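NRPS (Penicillium fellutanum, PDB 6NKI) is a nonribosomal peptide synthetase portion with a Rossmann-type, short-chain dehydrogenase-like fold of the male sterility protein family, modelled here with bound NADPH. Local coordinates at residues Y262-A274 and S312-K324. Residues are numbered along the deposited sequence; the frame is centred on the assembly and turned at random.
Sequences YNSDESDNWLFVA and SIGDGLNMSDFWK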
ATOM      1  N   TYR A 262       9.804   1.567  27.148  1.00114.23           N
ATOM      2  CA  TYR A 262       9.623   0.469  26.211  1.00113.24           C
ATOM      3  C   TYR A 262      10.921  -0.326  26.149  1.00110.18           C
ATOM      4  O   TYR A 262      11.959   0.100  26.658  1.00113.59           O
ATOM      5  CB  TYR A 262       9.223   0.981  24.820  1.00116.43           C
ATOM      6  CG  TYR A 262      10.339   1.710  24.111  1.00127.43           C
ATOM      7  CD1 TYR A 262      10.550   3.071  24.306  1.00128.18           C
ATOM      8  CD2 TYR A 262      11.192   1.037  23.242  1.00132.02           C
ATOM      9  CE1 TYR A 262      11.587   3.737  23.654  1.00129.39           C
ATOM     10  CE2 TYR A 262      12.224   1.692  22.596  1.00130.62           C
ATOM     11  CZ  TYR A 262      12.417   3.037  22.800  1.00130.52           C
ATOM     12  OH  TYR A 262      13.440   3.667  22.132  1.00133.09           O
ATOM     13  N   ASN A 263      10.846  -1.493  25.513  1.00107.87           N
ATOM     14  CA  ASN A 263      12.024  -2.323  25.298  1.00110.18           C
ATOM     15  C   ASN A 263      12.764  -1.854  24.051  1.00111.35           C
ATOM     16  O   ASN A 263      12.215  -1.883  22.942  1.00108.53           O
ATOM     17  CB  ASN A 263      11.619  -3.784  25.164  1.00104.97           C
ATOM     18  CG  ASN A 263      12.805  -4.703  25.014  1.00114.97           C
ATOM     19  OD1 ASN A 263      13.958  -4.275  25.041  1.00109.49           O
ATOM     20  ND2 ASN A 263      12.523  -5.983  24.821  1.00113.18           N
ATOM     21  N   SER A 264      14.018  -1.442  24.230  1.00118.37           N
ATOM     22  CA  SER A 264      14.820  -0.873  23.153  1.00121.20           C
ATOM     23  C   SER A 264      15.996  -1.755  22.750  1.00118.54           C
ATOM     24  O   SER A 264      16.824  -1.326  21.934  1.00111.53           O
ATOM     25  CB  SER A 264      15.343   0.509  23.554  1.00133.11           C
ATOM     26  OG  SER A 264      16.205   1.023  22.552  1.00134.83           O
ATOM     27  N   ASP A 265      16.102  -2.965  23.298  1.00120.22           N
ATOM     28  CA  ASP A 265      17.264  -3.801  23.023  1.00126.66           C
ATOM     29  C   ASP A 265      17.115  -4.628  21.759  1.00125.10           C
ATOM     30  O   ASP A 265      18.012  -5.414  21.440  1.00131.65           O
ATOM     31  CB  ASP A 265      17.558  -4.717  24.214  1.00133.43           C
ATOM     32  CG  ASP A 265      18.079  -3.952  25.417  1.00137.96           C
ATOM     33  OD1 ASP A 265      18.656  -2.858  25.208  1.00140.66           O
ATOM     34  OD2 ASP A 265      17.923  -4.444  26.557  1.00138.95           O
ATOM     35  N   GLU A 266      16.031  -4.455  21.019  1.00122.92           N
ATOM     36  CA  GLU A 266      15.797  -5.199  19.793  1.00117.59           C
ATOM     37  C   GLU A 266      15.497  -4.276  18.625  1.00112.53           C
ATOM     38  O   GLU A 266      14.715  -4.633  17.742  1.00108.28           O
ATOM     39  CB  GLU A 266      14.641  -6.169  19.971  1.00113.86           C
ATOM     40  CG  GLU A 266      13.352  -5.454  20.307  1.00113.03           C
ATOM     41  CD  GLU A 266      12.174  -6.361  20.167  1.00112.53           C
ATOM     42  OE1 GLU A 266      12.392  -7.496  19.690  1.00111.83           O
ATOM     43  OE2 GLU A 266      11.051  -5.952  20.542  1.00111.64           O
ATOM     44  N   SER A 267      16.100  -3.082  18.610  1.00112.45           N
ATOM     45  CA  SER A 267      15.795  -2.109  17.562  1.00110.49           C
ATOM     46  C   SER A 267      16.091  -2.649  16.163  1.00109.06           C
ATOM     47  O   SER A 267      15.413  -2.276  15.195  1.00103.17           O
ATOM     48  CB  SER A 267      16.559  -0.813  17.812  1.00111.80           C
ATOM     49  OG  SER A 267      15.950  -0.103  18.867  1.00112.43           O
ATOM     50  N   ASP A 268      17.067  -3.541  16.035  1.00115.23           N
ATOM     51  CA  ASP A 268      17.404  -4.081  14.729  1.00120.09           C
ATOM     52  C   ASP A 268      16.585  -5.323  14.379  1.00115.88           C
ATOM     53  O   ASP A 268      16.730  -5.848  13.272  1.00118.01           O
ATOM     54  CB  ASP A 268      18.908  -4.381  14.671  1.00138.10           C
ATOM     55  CG  ASP A 268      19.466  -4.368  13.251  1.00150.74           C
ATOM     56  OD1 ASP A 268      18.680  -4.209  12.289  1.00145.71           O
ATOM     57  OD2 ASP A 268      20.707  -4.473  13.108  1.00156.30           O
ATOM     58  N   ASN A 269      15.719  -5.797  15.276  1.00110.59           N
ATOM     59  CA  ASN A 269      14.854  -6.913  14.931  1.00104.13           C
ATOM     60  C   ASN A 269      13.737  -6.471  14.001  1.00100.98           C
ATOM     61  O   ASN A 269      13.413  -5.287  13.870  1.00 85.55           O
ATOM     62  CB  ASN A 269      14.194  -7.563  16.156  1.00 98.37           C
ATOM     63  CG  ASN A 269      15.132  -8.443  16.947  1.00 96.64           C
ATOM     64  OD1 ASN A 269      16.154  -8.917  16.446  1.00 97.44           O
ATOM     65  ND2 ASN A 269      14.724  -8.764  18.162  1.00 97.24           N
ATOM     66  N   TRP A 270      13.102  -7.466  13.390  1.00 98.74           N
ATOM     67  CA  TRP A 270      12.047  -7.261  12.410  1.00 95.44           C
ATOM     68  C   TRP A 270      10.685  -7.631  12.996  1.00 93.21           C
ATOM     69  O   TRP A 270      10.544  -8.663  13.663  1.00 81.92           O
ATOM     70  CB  TRP A 270      12.305  -8.091  11.150  1.00 93.93           C
ATOM     71  CG  TRP A 270      11.283  -7.805  10.152  1.00 95.81           C
ATOM     72  CD1 TRP A 270      10.103  -8.460   9.978  1.00 95.59           C
ATOM     73  CD2 TRP A 270      11.319  -6.777   9.177  1.00 98.97           C
ATOM     74  NE1 TRP A 270       9.389  -7.893   8.963  1.00 90.57           N
ATOM     75  CE2 TRP A 270      10.120  -6.860   8.444  1.00 95.11           C
ATOM     76  CE3 TRP A 270      12.249  -5.788   8.846  1.00 99.79           C
ATOM     77  CZ2 TRP A 270       9.830  -5.997   7.398  1.00 99.16           C
ATOM     78  CZ3 TRP A 270      11.957  -4.928   7.803  1.00 97.40           C
ATOM     79  CH2 TRP A 270      10.756  -5.037   7.100  1.00 97.35           C
ATOM     80  N   LEU A 271       9.688  -6.793  12.713  1.00 78.11           N
ATOM     81  CA  LEU A 271       8.316  -6.940  13.189  1.00 90.83           C
ATOM     82  C   LEU A 271       7.381  -7.142  11.992  1.00 86.46           C
ATOM     83  O   LEU A 271       7.295  -6.275  11.112  1.00 74.40           O
ATOM     84  CB  LEU A 271       7.885  -5.696  13.973  1.00 76.32           C
ATOM     85  CG  LEU A 271       6.509  -5.666  14.648  1.00 75.30           C
ATOM     86  CD1 LEU A 271       6.528  -6.567  15.882  1.00 97.03           C
ATOM     87  CD2 LEU A 271       6.024  -4.252  14.992  1.00 74.67           C
ATOM     88  N   PHE A 272       6.650  -8.261  11.978  1.00 85.87           N
ATOM     89  CA  PHE A 272       5.731  -8.561  10.878  1.00 80.95           C
ATOM     90  C   PHE A 272       4.380  -7.910  11.143  1.00 80.04           C
ATOM     91  O   PHE A 272       3.559  -8.447  11.888  1.00 85.22           O
ATOM     92  CB  PHE A 272       5.571 -10.065  10.680  1.00 82.88           C
ATOM     93  CG  PHE A 272       6.812 -10.755  10.164  1.00 86.76           C
ATOM     94  CD1 PHE A 272       7.179 -10.643   8.820  1.00 82.53           C
ATOM     95  CD2 PHE A 272       7.582 -11.555  11.009  1.00 88.99           C
ATOM     96  CE1 PHE A 272       8.304 -11.274   8.342  1.00 81.37           C
ATOM     97  CE2 PHE A 272       8.710 -12.198  10.526  1.00 91.21           C
ATOM     98  CZ  PHE A 272       9.071 -12.045   9.185  1.00 90.76           C
ATOM     99  N   VAL A 273       4.119  -6.788  10.486  1.00 77.07           N
ATOM    100  CA  VAL A 273       2.840  -6.102  10.609  1.00 74.36           C
ATOM    101  C   VAL A 273       2.439  -5.499   9.249  1.00 75.42           C
ATOM    102  O   VAL A 273       3.290  -5.076   8.452  1.00 65.86           O
ATOM    103  CB  VAL A 273       2.919  -5.053  11.754  1.00 68.93           C
ATOM    104  CG1 VAL A 273       3.981  -4.032  11.455  1.00 68.28           C
ATOM    105  CG2 VAL A 273       1.614  -4.342  11.960  1.00 66.64           C
ATOM    106  N   ALA A 274       1.127  -5.470   8.995  1.00 64.46           N
ATOM    107  CA  ALA A 274       0.577  -5.090   7.699  1.00 71.35           C
ATOM    108  C   ALA A 274      -0.800  -4.471   7.882  1.00 62.48           C
ATOM    109  O   ALA A 274      -1.516  -4.780   8.834  1.00 62.60           O
ATOM    110  CB  ALA A 274       0.478  -6.273   6.732  1.00 63.54           C
ATOM    111  N   SER A 312       3.514 -15.833   1.903  1.00113.60           N
ATOM    112  CA  SER A 312       3.823 -15.245   3.194  1.00117.67           C
ATOM    113  C   SER A 312       3.817 -13.719   3.087  1.00104.45           C
ATOM    114  O   SER A 312       4.153 -13.146   2.050  1.00105.68           O
ATOM    115  CB  SER A 312       5.175 -15.746   3.698  1.00125.10           C
ATOM    116  OG  SER A 312       5.144 -17.143   3.954  1.00126.52           O
ATOM    117  N   ILE A 313       3.406 -13.076   4.166  1.00 93.98           N
ATOM    118  CA  ILE A 313       3.339 -11.626   4.247  1.00 83.10           C
ATOM    119  C   ILE A 313       4.545 -11.161   5.059  1.00 81.22           C
ATOM    120  O   ILE A 313       4.493 -11.066   6.293  1.00 74.78           O
ATOM    121  CB  ILE A 313       2.030 -11.177   4.889  1.00 77.89           C
ATOM    122  CG1 ILE A 313       0.870 -11.906   4.240  1.00 71.98           C
ATOM    123  CG2 ILE A 313       1.832  -9.667   4.691  1.00 74.44           C
ATOM    124  CD1 ILE A 313       0.679 -11.525   2.816  1.00 69.97           C
ATOM    125  N   GLY A 314       5.654 -10.882   4.378  1.00 85.39           N
ATOM    126  CA  GLY A 314       6.821 -10.306   5.025  1.00 84.13           C
ATOM    127  C   GLY A 314       6.694  -8.854   5.455  1.00 79.93           C
ATOM    128  O   GLY A 314       7.653  -8.332   6.030  1.00 71.77           O
ATOM    129  N   ASP A 315       5.540  -8.204   5.226  1.00 77.14           N
ATOM    130  CA  ASP A 315       5.413  -6.766   5.461  1.00 83.49           C
ATOM    131  C   ASP A 315       5.766  -6.387   6.903  1.00 88.98           C
ATOM    132  O   ASP A 315       5.376  -7.060   7.862  1.00 86.62           O
ATOM    133  CB  ASP A 315       3.985  -6.255   5.164  1.00 83.25           C
ATOM    134  CG  ASP A 315       3.590  -6.302   3.670  1.00 80.46           C
ATOM    135  OD1 ASP A 315       4.426  -6.690   2.821  1.00 85.33           O
ATOM    136  OD2 ASP A 315       2.469  -5.806   3.358  1.00 64.88           O
ATOM    137  N   GLY A 316       6.479  -5.279   7.064  1.00 93.86           N
ATOM    138  CA  GLY A 316       6.699  -4.834   8.437  1.00 92.91           C
ATOM    139  C   GLY A 316       7.825  -3.813   8.555  1.00 93.15           C
ATOM    140  O   GLY A 316       8.161  -3.120   7.596  1.00 93.56           O
ATOM    141  N   LEU A 317       8.405  -3.764   9.755  1.00 94.75           N
ATOM    142  CA  LEU A 317       9.239  -2.655  10.194  1.00 92.86           C
ATOM    143  C   LEU A 317      10.391  -3.153  11.053  1.00102.32           C
ATOM    144  O   LEU A 317      10.305  -4.207  11.690  1.00103.97           O
ATOM    145  CB  LEU A 317       8.421  -1.661  11.017  1.00 85.88           C
ATOM    146  CG  LEU A 317       7.299  -0.884  10.345  1.00 80.83           C
ATOM    147  CD1 LEU A 317       6.420  -0.187  11.383  1.00 78.32           C
ATOM    148  CD2 LEU A 317       7.869   0.140   9.353  1.00 82.13           C
ATOM    149  N   ASN A 318      11.473  -2.376  11.079  1.00112.49           N
ATOM    150  CA  ASN A 318      12.423  -2.497  12.174  1.00118.13           C
ATOM    151  C   ASN A 318      11.734  -2.077  13.463  1.00106.12           C
ATOM    152  O   ASN A 318      10.878  -1.189  13.473  1.00100.57           O
ATOM    153  CB  ASN A 318      13.653  -1.617  11.933  1.00135.92           C
ATOM    154  CG  ASN A 318      14.508  -2.116  10.787  1.00156.57           C
ATOM    155  OD1 ASN A 318      14.777  -3.316  10.672  1.00160.26           O
ATOM    156  ND2 ASN A 318      14.922  -1.200   9.914  1.00164.43           N
ATOM    157  N   MET A 319      12.104  -2.723  14.567  1.00101.55           N
ATOM    158  CA  MET A 319      11.516  -2.323  15.839  1.00 96.96           C
ATOM    159  C   MET A 319      11.861  -0.875  16.219  1.00 95.08           C
ATOM    160  O   MET A 319      11.020  -0.168  16.792  1.00 89.13           O
ATOM    161  CB  MET A 319      11.937  -3.299  16.931  1.00 97.82           C
ATOM    162  CG  MET A 319      11.276  -4.661  16.762  1.00 94.31           C
ATOM    163  SD  MET A 319       9.500  -4.440  16.658  1.00 87.13           S
ATOM    164  CE  MET A 319       9.129  -3.736  18.252  1.00 94.42           C
ATOM    165  N   SER A 320      13.077  -0.406  15.904  1.00 92.91           N
ATOM    166  CA  SER A 320      13.378   1.008  16.118  1.00 95.29           C
ATOM    167  C   SER A 320      12.465   1.899  15.284  1.00 95.99           C
ATOM    168  O   SER A 320      11.968   2.925  15.768  1.00 86.84           O
ATOM    169  CB  SER A 320      14.839   1.307  15.792  1.00101.74           C
ATOM    170  OG  SER A 320      15.089   1.221  14.407  1.00105.39           O
ATOM    171  N   ASP A 321      12.216   1.518  14.031  1.00 93.87           N
ATOM    172  CA  ASP A 321      11.329   2.306  13.189  1.00 98.09           C
ATOM    173  C   ASP A 321       9.902   2.269  13.727  1.00 92.17           C
ATOM    174  O   ASP A 321       9.187   3.282  13.706  1.00 79.50           O
ATOM    175  CB  ASP A 321      11.405   1.765  11.758  1.00108.00           C
ATOM    176  CG  ASP A 321      10.875   2.741  10.717  1.00117.56           C
ATOM    177  OD1 ASP A 321      10.425   3.858  11.070  1.00123.66           O
ATOM    178  OD2 ASP A 321      10.927   2.380   9.524  1.00119.28           O
ATOM    179  N   PHE A 322       9.475   1.102  14.220  1.00 91.46           N
ATOM    180  CA  PHE A 322       8.141   0.962  14.801  1.00 91.02           C
ATOM    181  C   PHE A 322       7.949   1.910  15.992  1.00 88.53           C
ATOM    182  O   PHE A 322       7.022   2.732  16.008  1.00 88.69           O
ATOM    183  CB  PHE A 322       7.899  -0.516  15.181  1.00 83.67           C
ATOM    184  CG  PHE A 322       6.715  -0.731  16.107  1.00 78.09           C
ATOM    185  CD1 PHE A 322       5.415  -0.617  15.640  1.00 74.81           C
ATOM    186  CD2 PHE A 322       6.920  -1.006  17.468  1.00 79.84           C
ATOM    187  CE1 PHE A 322       4.332  -0.785  16.493  1.00 79.93           C
ATOM    188  CE2 PHE A 322       5.853  -1.157  18.325  1.00 83.62           C
ATOM    189  CZ  PHE A 322       4.542  -1.056  17.821  1.00 83.23           C
ATOM    190  N   TRP A 323       8.841   1.843  16.983  1.00 90.53           N
ATOM    191  CA  TRP A 323       8.636   2.660  18.178  1.00 98.67           C
ATOM    192  C   TRP A 323       8.761   4.158  17.912  1.00100.19           C
ATOM    193  O   TRP A 323       8.038   4.945  18.537  1.00 96.85           O
ATOM    194  CB  TRP A 323       9.600   2.272  19.286  1.00 97.93           C
ATOM    195  CG  TRP A 323       9.306   0.980  19.943  1.00 96.05           C
ATOM    196  CD1 TRP A 323      10.028  -0.172  19.852  1.00 96.86           C
ATOM    197  CD2 TRP A 323       8.187   0.689  20.772  1.00 88.33           C
ATOM    198  NE1 TRP A 323       9.447  -1.157  20.612  1.00 98.43           N
ATOM    199  CE2 TRP A 323       8.309  -0.651  21.184  1.00 98.11           C
ATOM    200  CE3 TRP A 323       7.097   1.435  21.220  1.00 88.01           C
ATOM    201  CZ2 TRP A 323       7.395  -1.249  22.033  1.00 89.54           C
ATOM    202  CZ3 TRP A 323       6.183   0.831  22.056  1.00 88.39           C
ATOM    203  CH2 TRP A 323       6.337  -0.492  22.448  1.00 89.15           C
ATOM    204  N   LYS A 324       9.653   4.590  17.008  1.00 91.76           N
ATOM    205  CA  LYS A 324       9.695   6.027  16.786  1.00 93.97           C
ATOM    206  C   LYS A 324       8.415   6.511  16.145  1.00 92.06           C
ATOM    207  O   LYS A 324       8.098   7.701  16.250  1.00 85.81           O
ATOM    208  CB  LYS A 324      10.927   6.468  15.981  1.00102.38           C
ATOM    209  CG  LYS A 324      11.144   5.892  14.610  1.00111.47           C
ATOM    210  CD  LYS A 324      12.301   6.634  13.892  1.00121.59           C
ATOM    211  CE  LYS A 324      13.717   6.335  14.431  1.00120.98           C
ATOM    212  NZ  LYS A 324      14.252   4.976  14.109  1.00117.44           N
TER
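Leu271 and Leu317 form a hydrogen-bonded antiparallel pair: Leu271 N donates a hydrogen bond to Leu317 O (2.8 Å) and Leu317 N one to Leu271 O (3.1 Å). On the side of the sheet where both leucines project, Leu271 meets two residues of helix 319-330. Its CB lies 3.4 Å from Met319 SD, while CG, anti to the backbone N (chi1 -176°), carries CD2 over one face of the Phe322 ring in a CH-pi contact. Trp270 projects from the other side and folds back across the neighbouring strand, one ring face against Leu317 N. Gly316, the partner of Phe272, has no CB to collide with Leu271 O, 3.1 Å from its CA, or with the carbonyl oxygen of Asp315. This is the antiparallel side of a small three-stranded mixed sheet, with strand 233-235 parallel to 270-275 on its other edge, accompanying the seven-stranded parallel Rossmann sheet; the side chain of Val273 lies about 6 Å from the bound NADPH.

Where the pairing gives way to the helix, Met319 N binds Asn269 O and Ser320 N reaches Ser267 O at 3.1 Å, so the type I turn Glu266-Asn269 supplies acceptors to the first helical turn. The turn's own side chains are tied together by Asn269 ND2 and Glu266 OE1 (3.1 Å). Farther along, Tyr262 stacks face to face on the five-membered ring of Trp323, planes 29° apart, and its CB sits over the six-membered ring. Phe322 CE2 backs the opposite face of that indole. Helix 248-259 packs behind Leu271, Phe322 and Trp323, and Asp315 OD2 is hydrogen-bonded to Ser390 of the second subunit.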